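Local coordinates for autophagy-related protein 9 (Schizosaccharomyces pombe, PDB 7D0I) that moves phospholipids between the two leaflets of a membrane, as a trimeric scramblase that helps supply and expand the growing autophagosome membrane, at residues A[190-194]-A[470-474]; A[347-352]-A[463-469]; A[635-639]-A[649-653]. The protein carries 1 engineered substitution. All coordinates share one frame; numbering follows the deposited sequence.

All three contacts are largely buried, but they lie at different depths. Contacts 1 and 2 sit about 15 and 13 Å from the centre of the chain, whereas contact 3 is about 24 Å out and is met by a second subunit. Contacts 1 and 2 use successive parts of one chain segment, 463-474, and both touch the same detergent molecule; their aromatic packing is combined with polar groups turned to its sugars. Helix 345-355, which carries residues 347-352 of contact 2, also packs against contact 3, Ala352 meeting Phe635, while Tyr468 meets Tyr652. Contact 3 differs in chemistry, joining a helix end to a hairpin by a backbone bond and ring edges.

Contact 1. Residues A[190-194]-A[470-474]; sequences VYTYY and ELQHF. With LMN (Lauryl Maltose Neopentyl Glycol), chain G.
Tyr191, Tyr194 and His473 form an aromatic cluster where helix 183-195 meets the beginning of helix 472-480. Within it, Tyr194 and His473 make a T-shaped pair: the CE2 edge of the tyrosine points at the middle of one imidazole face, with ring centroids 5.3 Å apart and planes at 79°. The opposite face of the imidazole lies against Phe474, so His473 is layered between two aromatic neighbours. Tyr191 takes another route to the same histidine, meeting it rim to rim with the ring planes at 39°, neither ring covering the other. Trp302 adds a fourth ring that touches all three members of the cluster.

The polar link is a hydrogen bond of 2.7 Å between Tyr191 OH and His473 ND1, in which either group could be the donor. The hydroxyl oxygen lies in the imidazole plane, at the ring's edge. His473 carries CG between its backbone N and carbonyl carbon (chi1 71°), which brings the ring beside Tyr191, and the bond and the Tyr194 edge together probably restrain its rotation.

Apolar packing comes from Leu471, at the N-cap position of helix 472-480. Its CD1 lies 3.8 Å from Tyr191 CE1, while its CB is 3.6 Å from Tyr191 OH; CD2 lies over one face of the tyrosine ring.

Gln472 joins this junction to the detergent pocket. Its chain bends at CG, its NE2 is held by Asp476, and its OE1 accepts a 3.2 Å hydrogen bond from OAR of lauryl maltose neopentyl glycol.

Contact 2. Residues A[347-352]-A[463-469]; sequences DNYFIA and WTFREYN. With LMN (Lauryl Maltose Neopentyl Glycol), chain G.
Trp463 offers one indole face to Phe350, whose CE2 stands over the ring system 3.6 Å from Trp463 CE2. The pair is edge-to-face, the phenylalanine edge directed at the indole with the planes 53° apart. Ile351 fills the angle between the segments. With CG2 anti to its backbone N and CG1 beside it (chi1 -61°), its branches part: CG1 meets the indole edge at CZ3, CD1 lies 3.5 Å from Arg466 CG, and CG2 makes a CH-pi contact over the face of Tyr468, 4.2 Å from the ring centroid. Farther along, Asn348 OD1 accepts a hydrogen bond from the backbone N of Asn469 at 3.0 Å.

The pocket lies on the Trp463 side. Trp463 CZ2 is 3.6 Å from OAJ of the detergent, and Asp347 OD1 is 3.5 Å from its OAR. Around this shell, Glu376 takes the hydrogen bond from Trp463 NE1, and Arg466 is held through NE by the backbone O of Glu470. An alanine in place of Trp463 would probably open a gap between Phe350, Ile351 and the maltose, and leave Glu376 without its indole N-H partner.

Helix 345-355 thus meets the connection before helix 472-480 through an apolar centre flanked by the Asn348 hydrogen bond and the detergent pocket. Asp347 and Arg466, oppositely charged but not in contact, would probably keep the pocket side polar, facing the maltose hydroxyls.

Contact 3. Residues A[635-639]-A[649-653]; sequences FFREH and VCSYA
Phe635 extends with CG opposite its backbone N (chi1 176°), while Tyr652 turns its ring to the backbone N side (chi1 -71°), and the two rings thereby meet at their edges beside His639. The setting is a helix leading into a beta-hairpin: helix 629-638 ends just before His639, and antiparallel strands 640-643 and 647-650 follow. Ser651 N donates to His639 O at 2.6 Å. This bond continues the hairpin register one step past the Val649-Ile641 pairing, tying the chain that leaves the second strand to the end of the helix.

Side chains close the same junction. Phe635 CE2 and Tyr652 CE2 are 3.5 Å apart, each lying near the plane of the other's ring. The rings of His639 and Tyr652 are nearly parallel, with planes at 29°, but slid apart: the centroids are 5.2 Å from each other, and the tyrosine hydroxyl sits over the rim of one imidazole face, with OH 3.7 Å from His639 NE2. The other face of that imidazole rests on CB of Glu638.

Beyond the hairpin, Phe635 packs on Ala352 of helix 345-355, and Tyr652 on Tyr468. A second subunit also reaches this place: its Glu644 makes a weak hydrogen bond to His639 NE2, and its Ile641 packs on Ser651, so the junction lies at a subunit interface.

Cys650, at the end of strand 647-650, puts its sulfur obliquely beside the Phe635 ring, a sulfur-aromatic contact with SG 4.1 Å from Phe635 CZ, and accepts a 3.6 Å hydrogen bond at SG from Tyr652 N.

Contact 1. Residues A[190-194]-A[470-474]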
# COMPACT_ATOMS: atom_id res chain seq x y z
N VAL A 190 24.57 27.57 -19.60
CA VAL A 190 23.91 27.60 -18.30
C VAL A 190 24.24 26.34 -17.52
O VAL A 190 24.59 26.40 -16.33
CB VAL A 190 22.39 27.77 -18.47
CG1 VAL A 190 21.68 27.44 -17.20
CG2 VAL A 190 22.07 29.18 -18.88
N TYR A 191 24.18 25.19 -18.18
CA TYR A 191 24.42 23.93 -17.48
C TYR A 191 25.87 23.79 -17.05
O TYR A 191 26.15 23.33 -15.95
CB TYR A 191 24.01 22.75 -18.34
CG TYR A 191 24.24 21.44 -17.65
CD1 TYR A 191 23.43 21.03 -16.62
CD2 TYR A 191 25.28 20.62 -18.03
CE1 TYR A 191 23.64 19.85 -15.99
CE2 TYR A 191 25.50 19.44 -17.39
CZ TYR A 191 24.68 19.06 -16.37
OH TYR A 191 24.89 17.88 -15.73
N THR A 192 26.82 24.17 -17.91
CA THR A 192 28.21 24.04 -17.52
C THR A 192 28.64 25.10 -16.53
O THR A 192 29.64 24.91 -15.84
CB THR A 192 29.13 24.09 -18.73
OG1 THR A 192 29.05 25.37 -19.34
CG2 THR A 192 28.73 23.04 -19.72
N TYR A 193 27.91 26.20 -16.43
CA TYR A 193 28.15 27.12 -15.33
C TYR A 193 27.58 26.58 -14.04
O TYR A 193 28.12 26.84 -12.97
CB TYR A 193 27.55 28.49 -15.64
CG TYR A 193 27.89 29.54 -14.62
CD1 TYR A 193 29.05 30.28 -14.73
CD2 TYR A 193 27.07 29.79 -13.55
CE1 TYR A 193 29.38 31.23 -13.81
CE2 TYR A 193 27.38 30.74 -12.62
CZ TYR A 193 28.54 31.46 -12.75
OH TYR A 193 28.86 32.41 -11.82
N TYR A 194 26.48 25.83 -14.12
CA TYR A 194 25.96 25.18 -12.92
C TYR A 194 26.92 24.10 -12.43
O TYR A 194 27.29 24.09 -11.25
CB TYR A 194 24.60 24.57 -13.20
CG TYR A 194 24.20 23.57 -12.16
CD1 TYR A 194 23.98 23.96 -10.86
CD2 TYR A 194 24.06 22.24 -12.48
CE1 TYR A 194 23.63 23.05 -9.91
CE2 TYR A 194 23.71 21.32 -11.54
CZ TYR A 194 23.49 21.73 -10.26
OH TYR A 194 23.14 20.82 -9.30
N GLU A 470 19.98 11.93 -19.70
CA GLU A 470 20.45 11.94 -18.32
C GLU A 470 21.65 12.87 -18.24
O GLU A 470 22.73 12.53 -18.71
CB GLU A 470 20.83 10.54 -17.85
CG GLU A 470 21.62 10.54 -16.58
CD GLU A 470 21.62 9.20 -15.91
OE1 GLU A 470 20.89 9.05 -14.91
OE2 GLU A 470 22.34 8.30 -16.37
N LEU A 471 21.44 14.05 -17.67
CA LEU A 471 22.48 15.05 -17.61
C LEU A 471 23.67 14.51 -16.83
O LEU A 471 23.57 13.57 -16.06
CB LEU A 471 21.95 16.33 -16.99
CG LEU A 471 20.98 17.10 -17.89
CD1 LEU A 471 20.37 18.23 -17.14
CD2 LEU A 471 21.70 17.62 -19.09
N GLN A 472 24.83 15.13 -17.06
CA GLN A 472 26.08 14.55 -16.59
C GLN A 472 26.10 14.38 -15.08
O GLN A 472 26.59 13.36 -14.58
CB GLN A 472 27.26 15.41 -17.03
CG GLN A 472 28.59 14.88 -16.57
CD GLN A 472 29.06 13.71 -17.39
OE1 GLN A 472 29.18 13.80 -18.60
NE2 GLN A 472 29.33 12.60 -16.72
N HIS A 473 25.59 15.35 -14.33
CA HIS A 473 25.74 15.29 -12.88
C HIS A 473 24.81 14.25 -12.26
O HIS A 473 25.17 13.65 -11.24
CB HIS A 473 25.53 16.66 -12.26
CG HIS A 473 24.11 17.13 -12.28
ND1 HIS A 473 23.52 17.65 -13.41
CD2 HIS A 473 23.16 17.13 -11.32
CE1 HIS A 473 22.26 17.96 -13.14
NE2 HIS A 473 22.02 17.66 -11.88
N PHE A 474 23.64 14.02 -12.84
CA PHE A 474 22.80 12.93 -12.37
C PHE A 474 23.49 11.59 -12.57
O PHE A 474 23.46 10.72 -11.70
CB PHE A 474 21.47 12.93 -13.11
CG PHE A 474 20.61 14.12 -12.82
CD1 PHE A 474 20.13 14.35 -11.55
CD2 PHE A 474 20.26 14.98 -13.82
CE1 PHE A 474 19.34 15.43 -11.30
CE2 PHE A 474 19.47 16.06 -13.57
CZ PHE A 474 19.01 16.28 -12.30
C1 LMN G . 36.51 18.69 -23.27
O1 LMN G . 37.49 19.32 -23.87
C2 LMN G . 36.13 19.37 -21.94
O2 LMN G . 35.82 20.74 -22.20
C3 LMN G . 34.94 18.70 -21.35
O3 LMN G . 34.63 19.37 -20.07
C4 LMN G . 35.13 17.26 -21.11
O4 LMN G . 33.79 16.65 -20.84
C5 LMN G . 35.74 16.53 -22.27
O5 LMN G . 36.89 17.24 -22.88
C6 LMN G . 36.20 15.15 -21.81
O6 LMN G . 36.60 15.20 -20.46
CAA LMN G . 49.36 18.63 -27.59
CAB LMN G . 45.62 16.33 -30.77
OAI LMN G . 33.50 12.20 -17.18
OAJ LMN G . 31.49 13.09 -21.50
OAL LMN G . 30.76 19.89 -27.71
OAN LMN G . 33.47 15.65 -26.64
OAP LMN G . 34.69 17.39 -27.97
OAQ LMN G . 32.35 14.93 -15.85
OAR LMN G . 28.96 14.26 -21.75
OAS LMN G . 32.04 17.61 -16.54
OAT LMN G . 29.44 17.04 -20.79
OAU LMN G . 31.60 17.45 -19.72
OAV LMN G . 29.72 17.81 -24.12
CAW LMN G . 48.27 19.46 -26.87
CAX LMN G . 44.45 15.80 -29.91
CAY LMN G . 47.13 18.51 -26.42
CAZ LMN G . 43.25 15.52 -30.84
CBA LMN G . 45.77 19.08 -26.90
CBB LMN G . 42.08 16.49 -30.51
CBC LMN G . 44.74 17.91 -26.97
CBD LMN G . 41.23 16.67 -31.79
CBE LMN G . 43.41 18.42 -27.59
CBF LMN G . 40.38 17.97 -31.68
CBG LMN G . 43.02 19.79 -26.95
CBH LMN G . 39.84 18.11 -30.24
CBI LMN G . 41.56 20.16 -27.38
CBJ LMN G . 39.10 19.48 -30.11
CBK LMN G . 40.55 19.56 -26.35
CBL LMN G . 38.04 19.38 -28.95
CBM LMN G . 34.10 13.36 -17.70
CBN LMN G . 31.83 13.56 -22.79
CBP LMN G . 31.08 18.65 -27.10
CBQ LMN G . 39.26 20.44 -26.32
CBR LMN G . 38.06 18.57 -27.60
CBS LMN G . 38.00 18.61 -25.02
CBT LMN G . 36.66 20.42 -26.38
OBV LMN G . 35.60 19.79 -27.12
OBX LMN G . 33.32 19.55 -26.81
OBY LMN G . 33.30 14.84 -19.47
OBZ LMN G . 31.50 15.57 -24.10
OCB LMN G . 32.55 17.72 -24.01
CCC LMN G . 33.03 14.33 -18.10
CCD LMN G . 30.81 14.55 -23.27
CCF LMN G . 32.20 18.85 -26.12
CCH LMN G . 33.80 16.83 -25.83
CCJ LMN G . 34.64 19.14 -26.35
CCL LMN G . 34.81 17.65 -26.56
CCM LMN G . 37.98 19.52 -26.34
CCN LMN G . 32.94 15.45 -17.06
CCO LMN G . 30.08 15.11 -22.04
CCQ LMN G . 32.53 17.50 -25.46
CCR LMN G . 33.69 16.26 -19.52
CCS LMN G . 31.76 16.80 -23.33
CCT LMN G . 32.12 16.57 -17.57
CCU LMN G . 29.57 16.51 -22.15
CCV LMN G . 32.68 17.17 -18.81
CCW LMN G . 30.43 17.44 -22.93

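Contact 2. Residues A[347-352]-A[463-469]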
# COMPACT_ATOMS: atom_id res chain seq x y z
N ASP A 347 25.07 14.48 -27.28
CA ASP A 347 25.42 13.36 -26.43
C ASP A 347 24.48 12.19 -26.63
O ASP A 347 24.89 11.04 -26.48
CB ASP A 347 25.43 13.78 -24.97
CG ASP A 347 26.56 14.73 -24.64
OD1 ASP A 347 27.71 14.42 -24.99
OD2 ASP A 347 26.29 15.79 -24.04
N ASN A 348 23.23 12.45 -26.97
CA ASN A 348 22.31 11.35 -27.26
C ASN A 348 22.72 10.62 -28.52
O ASN A 348 22.68 9.38 -28.57
CB ASN A 348 20.89 11.87 -27.37
CG ASN A 348 20.31 12.26 -26.04
OD1 ASN A 348 20.74 11.76 -25.01
ND2 ASN A 348 19.33 13.13 -26.05
N TYR A 349 23.13 11.35 -29.56
CA TYR A 349 23.64 10.69 -30.75
C TYR A 349 24.90 9.91 -30.44
O TYR A 349 25.13 8.85 -31.02
CB TYR A 349 23.91 11.71 -31.84
CG TYR A 349 22.68 12.16 -32.58
CD1 TYR A 349 22.03 11.33 -33.46
CD2 TYR A 349 22.18 13.43 -32.40
CE1 TYR A 349 20.92 11.74 -34.13
CE2 TYR A 349 21.07 13.86 -33.07
CZ TYR A 349 20.44 13.01 -33.93
OH TYR A 349 19.33 13.43 -34.60
N PHE A 350 25.73 10.41 -29.54
CA PHE A 350 26.95 9.68 -29.17
C PHE A 350 26.61 8.39 -28.44
O PHE A 350 27.18 7.34 -28.73
CB PHE A 350 27.85 10.57 -28.32
CG PHE A 350 29.23 10.04 -28.16
CD1 PHE A 350 30.22 10.39 -29.04
CD2 PHE A 350 29.55 9.20 -27.11
CE1 PHE A 350 31.49 9.91 -28.89
CE2 PHE A 350 30.82 8.72 -26.96
CZ PHE A 350 31.78 9.08 -27.85
N ILE A 351 25.71 8.46 -27.46
CA ILE A 351 25.27 7.27 -26.76
C ILE A 351 24.71 6.25 -27.73
O ILE A 351 24.95 5.05 -27.60
CB ILE A 351 24.23 7.63 -25.68
CG1 ILE A 351 24.81 8.58 -24.66
CG2 ILE A 351 23.74 6.40 -24.98
CD1 ILE A 351 23.78 9.22 -23.80
N ALA A 352 23.96 6.71 -28.73
CA ALA A 352 23.33 5.79 -29.67
C ALA A 352 24.32 5.24 -30.69
O ALA A 352 24.13 4.13 -31.18
CB ALA A 352 22.18 6.48 -30.39
N TRP A 463 29.95 4.92 -20.82
CA TRP A 463 29.06 5.20 -21.93
C TRP A 463 28.09 4.07 -22.19
O TRP A 463 27.10 4.27 -22.90
CB TRP A 463 29.85 5.49 -23.20
CG TRP A 463 30.40 6.86 -23.26
CD1 TRP A 463 31.70 7.22 -23.18
CD2 TRP A 463 29.66 8.07 -23.40
NE1 TRP A 463 31.82 8.58 -23.27
CE2 TRP A 463 30.58 9.12 -23.40
CE3 TRP A 463 28.30 8.37 -23.52
CZ2 TRP A 463 30.19 10.45 -23.53
CZ3 TRP A 463 27.92 9.68 -23.64
CH2 TRP A 463 28.86 10.70 -23.64
N THR A 464 28.36 2.89 -21.65
CA THR A 464 27.40 1.79 -21.70
C THR A 464 26.31 1.96 -20.66
O THR A 464 25.16 1.56 -20.91
CB THR A 464 28.13 0.47 -21.48
OG1 THR A 464 29.18 0.35 -22.44
CG2 THR A 464 27.19 -0.67 -21.67
N PHE A 465 26.63 2.55 -19.52
CA PHE A 465 25.65 2.76 -18.48
C PHE A 465 24.82 4.01 -18.70
O PHE A 465 23.75 4.14 -18.11
CB PHE A 465 26.33 2.86 -17.12
CG PHE A 465 27.11 1.65 -16.72
CD1 PHE A 465 26.93 0.44 -17.37
CD2 PHE A 465 28.01 1.71 -15.69
CE1 PHE A 465 27.65 -0.66 -17.00
CE2 PHE A 465 28.72 0.61 -15.32
CZ PHE A 465 28.54 -0.58 -15.98
N ARG A 466 25.29 4.92 -19.53
CA ARG A 466 24.64 6.21 -19.68
C ARG A 466 23.29 6.05 -20.35
O ARG A 466 23.13 5.29 -21.30
CB ARG A 466 25.52 7.15 -20.49
CG ARG A 466 25.02 8.56 -20.58
CD ARG A 466 25.16 9.30 -19.29
NE ARG A 466 24.99 10.73 -19.47
CZ ARG A 466 25.97 11.56 -19.81
NH1 ARG A 466 27.18 11.09 -20.01
NH2 ARG A 466 25.73 12.84 -19.96
N GLU A 467 22.30 6.78 -19.84
CA GLU A 467 20.98 6.83 -20.42
C GLU A 467 20.82 8.11 -21.22
O GLU A 467 21.59 9.06 -21.07
CB GLU A 467 19.91 6.75 -19.34
CG GLU A 467 19.87 5.41 -18.65
CD GLU A 467 18.91 5.38 -17.50
OE1 GLU A 467 18.56 6.47 -16.99
OE2 GLU A 467 18.50 4.28 -17.11
N TYR A 468 19.81 8.13 -22.07
CA TYR A 468 19.56 9.31 -22.87
C TYR A 468 18.93 10.40 -22.02
O TYR A 468 18.17 10.14 -21.10
CB TYR A 468 18.64 8.98 -24.04
CG TYR A 468 19.18 7.89 -24.93
CD1 TYR A 468 18.81 6.58 -24.75
CD2 TYR A 468 20.04 8.18 -25.96
CE1 TYR A 468 19.28 5.60 -25.56
CE2 TYR A 468 20.52 7.20 -26.78
CZ TYR A 468 20.14 5.91 -26.57
OH TYR A 468 20.61 4.91 -27.37
N ASN A 469 19.29 11.64 -22.33
CA ASN A 469 18.81 12.83 -21.64
C ASN A 469 19.12 12.82 -20.16
O ASN A 469 18.58 13.65 -19.41
CB ASN A 469 17.32 13.04 -21.86
CG ASN A 469 16.97 13.15 -23.32
OD1 ASN A 469 17.77 13.61 -24.12
ND2 ASN A 469 15.78 12.70 -23.67
C1 LMN G . 36.51 18.69 -23.27
O1 LMN G . 37.49 19.32 -23.87
C2 LMN G . 36.13 19.37 -21.94
O2 LMN G . 35.82 20.74 -22.20
C3 LMN G . 34.94 18.70 -21.35
O3 LMN G . 34.63 19.37 -20.07
C4 LMN G . 35.13 17.26 -21.11
O4 LMN G . 33.79 16.65 -20.84
C5 LMN G . 35.74 16.53 -22.27
O5 LMN G . 36.89 17.24 -22.88
C6 LMN G . 36.20 15.15 -21.81
O6 LMN G . 36.60 15.20 -20.46
CAA LMN G . 49.36 18.63 -27.59
CAB LMN G . 45.62 16.33 -30.77
OAI LMN G . 33.50 12.20 -17.18
OAJ LMN G . 31.49 13.09 -21.50
OAL LMN G . 30.76 19.89 -27.71
OAN LMN G . 33.47 15.65 -26.64
OAP LMN G . 34.69 17.39 -27.97
OAQ LMN G . 32.35 14.93 -15.85
OAR LMN G . 28.96 14.26 -21.75
OAS LMN G . 32.04 17.61 -16.54
OAT LMN G . 29.44 17.04 -20.79
OAU LMN G . 31.60 17.45 -19.72
OAV LMN G . 29.72 17.81 -24.12
CAW LMN G . 48.27 19.46 -26.87
CAX LMN G . 44.45 15.80 -29.91
CAY LMN G . 47.13 18.51 -26.42
CAZ LMN G . 43.25 15.52 -30.84
CBA LMN G . 45.77 19.08 -26.90
CBB LMN G . 42.08 16.49 -30.51
CBC LMN G . 44.74 17.91 -26.97
CBD LMN G . 41.23 16.67 -31.79
CBE LMN G . 43.41 18.42 -27.59
CBF LMN G . 40.38 17.97 -31.68
CBG LMN G . 43.02 19.79 -26.95
CBH LMN G . 39.84 18.11 -30.24
CBI LMN G . 41.56 20.16 -27.38
CBJ LMN G . 39.10 19.48 -30.11
CBK LMN G . 40.55 19.56 -26.35
CBL LMN G . 38.04 19.38 -28.95
CBM LMN G . 34.10 13.36 -17.70
CBN LMN G . 31.83 13.56 -22.79
CBP LMN G . 31.08 18.65 -27.10
CBQ LMN G . 39.26 20.44 -26.32
CBR LMN G . 38.06 18.57 -27.60
CBS LMN G . 38.00 18.61 -25.02
CBT LMN G . 36.66 20.42 -26.38
OBV LMN G . 35.60 19.79 -27.12
OBX LMN G . 33.32 19.55 -26.81
OBY LMN G . 33.30 14.84 -19.47
OBZ LMN G . 31.50 15.57 -24.10
OCB LMN G . 32.55 17.72 -24.01
CCC LMN G . 33.03 14.33 -18.10
CCD LMN G . 30.81 14.55 -23.27
CCF LMN G . 32.20 18.85 -26.12
CCH LMN G . 33.80 16.83 -25.83
CCJ LMN G . 34.64 19.14 -26.35
CCL LMN G . 34.81 17.65 -26.56
CCM LMN G . 37.98 19.52 -26.34
CCN LMN G . 32.94 15.45 -17.06
CCO LMN G . 30.08 15.11 -22.04
CCQ LMN G . 32.53 17.50 -25.46
CCR LMN G . 33.69 16.26 -19.52
CCS LMN G . 31.76 16.80 -23.33
CCT LMN G . 32.12 16.57 -17.57
CCU LMN G . 29.57 16.51 -22.15
CCV LMN G . 32.68 17.17 -18.81
CCW LMN G . 30.43 17.44 -22.93

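Contact 3. Residues A[635-639]-A[649-653]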
# COMPACT_ATOMS: atom_id res chain seq x y z
N PHE A 635 22.82 6.61 -40.20
CA PHE A 635 22.28 6.67 -38.85
C PHE A 635 21.67 8.03 -38.57
O PHE A 635 20.64 8.13 -37.89
CB PHE A 635 23.37 6.36 -37.83
CG PHE A 635 22.92 6.50 -36.42
CD1 PHE A 635 23.18 7.66 -35.71
CD2 PHE A 635 22.23 5.49 -35.80
CE1 PHE A 635 22.76 7.79 -34.42
CE2 PHE A 635 21.81 5.62 -34.51
CZ PHE A 635 22.08 6.77 -33.82
N PHE A 636 22.27 9.10 -39.09
CA PHE A 636 21.72 10.41 -38.81
C PHE A 636 20.48 10.71 -39.64
O PHE A 636 19.76 11.66 -39.33
CB PHE A 636 22.78 11.49 -39.05
CG PHE A 636 23.81 11.56 -37.97
CD1 PHE A 636 23.52 12.15 -36.77
CD2 PHE A 636 25.06 11.01 -38.16
CE1 PHE A 636 24.46 12.21 -35.78
CE2 PHE A 636 26.00 11.07 -37.16
CZ PHE A 636 25.70 11.67 -35.97
N ARG A 637 20.21 9.91 -40.67
CA ARG A 637 19.02 10.08 -41.48
C ARG A 637 17.88 9.17 -41.03
O ARG A 637 16.75 9.62 -40.89
CB ARG A 637 19.35 9.81 -42.95
CG ARG A 637 18.14 9.73 -43.85
CD ARG A 637 18.53 9.79 -45.30
NE ARG A 637 19.73 9.01 -45.59
CZ ARG A 637 19.76 7.69 -45.70
NH1 ARG A 637 20.90 7.07 -45.97
NH2 ARG A 637 18.66 6.98 -45.52
N GLU A 638 18.18 7.89 -40.79
CA GLU A 638 17.15 6.97 -40.33
C GLU A 638 16.66 7.34 -38.94
O GLU A 638 15.45 7.48 -38.72
CB GLU A 638 17.69 5.54 -40.34
CG GLU A 638 18.24 5.08 -41.66
CD GLU A 638 18.95 3.74 -41.55
OE1 GLU A 638 19.14 3.26 -40.41
OE2 GLU A 638 19.31 3.16 -42.60
N HIS A 639 17.57 7.48 -37.99
CA HIS A 639 17.21 7.52 -36.57
C HIS A 639 17.13 8.93 -36.02
O HIS A 639 17.49 9.17 -34.86
CB HIS A 639 18.20 6.68 -35.77
CG HIS A 639 18.30 5.27 -36.24
ND1 HIS A 639 19.36 4.80 -36.97
CD2 HIS A 639 17.46 4.21 -36.07
CE1 HIS A 639 19.18 3.52 -37.23
NE2 HIS A 639 18.04 3.14 -36.70
N VAL A 649 15.91 15.41 -32.82
CA VAL A 649 16.63 14.69 -31.80
C VAL A 649 16.89 13.28 -32.31
O VAL A 649 16.38 12.87 -33.34
CB VAL A 649 15.87 14.66 -30.47
CG1 VAL A 649 15.42 16.05 -30.11
CG2 VAL A 649 14.69 13.75 -30.58
N CYS A 650 17.71 12.55 -31.57
CA CYS A 650 17.91 11.14 -31.87
C CYS A 650 16.61 10.39 -31.64
O CYS A 650 15.86 10.71 -30.72
CB CYS A 650 19.02 10.56 -31.00
SG CYS A 650 19.53 8.89 -31.42
N SER A 651 16.34 9.41 -32.49
CA SER A 651 15.12 8.63 -32.32
C SER A 651 15.20 7.66 -31.16
O SER A 651 14.17 7.11 -30.76
CB SER A 651 14.81 7.86 -33.60
OG SER A 651 14.97 6.47 -33.39
N TYR A 652 16.40 7.40 -30.63
CA TYR A 652 16.52 6.54 -29.47
C TYR A 652 16.25 7.29 -28.18
O TYR A 652 15.83 6.69 -27.19
CB TYR A 652 17.91 5.92 -29.41
CG TYR A 652 18.19 4.89 -30.46
CD1 TYR A 652 17.73 3.60 -30.31
CD2 TYR A 652 18.94 5.19 -31.57
CE1 TYR A 652 17.99 2.64 -31.26
CE2 TYR A 652 19.22 4.25 -32.52
CZ TYR A 652 18.74 2.97 -32.36
OH TYR A 652 19.01 2.02 -33.31
N ALA A 653 16.51 8.59 -28.17
CA ALA A 653 16.28 9.39 -26.98
C ALA A 653 14.81 9.46 -26.63
O ALA A 653 14.47 9.66 -25.46
CB ALA A 653 16.84 10.79 -27.17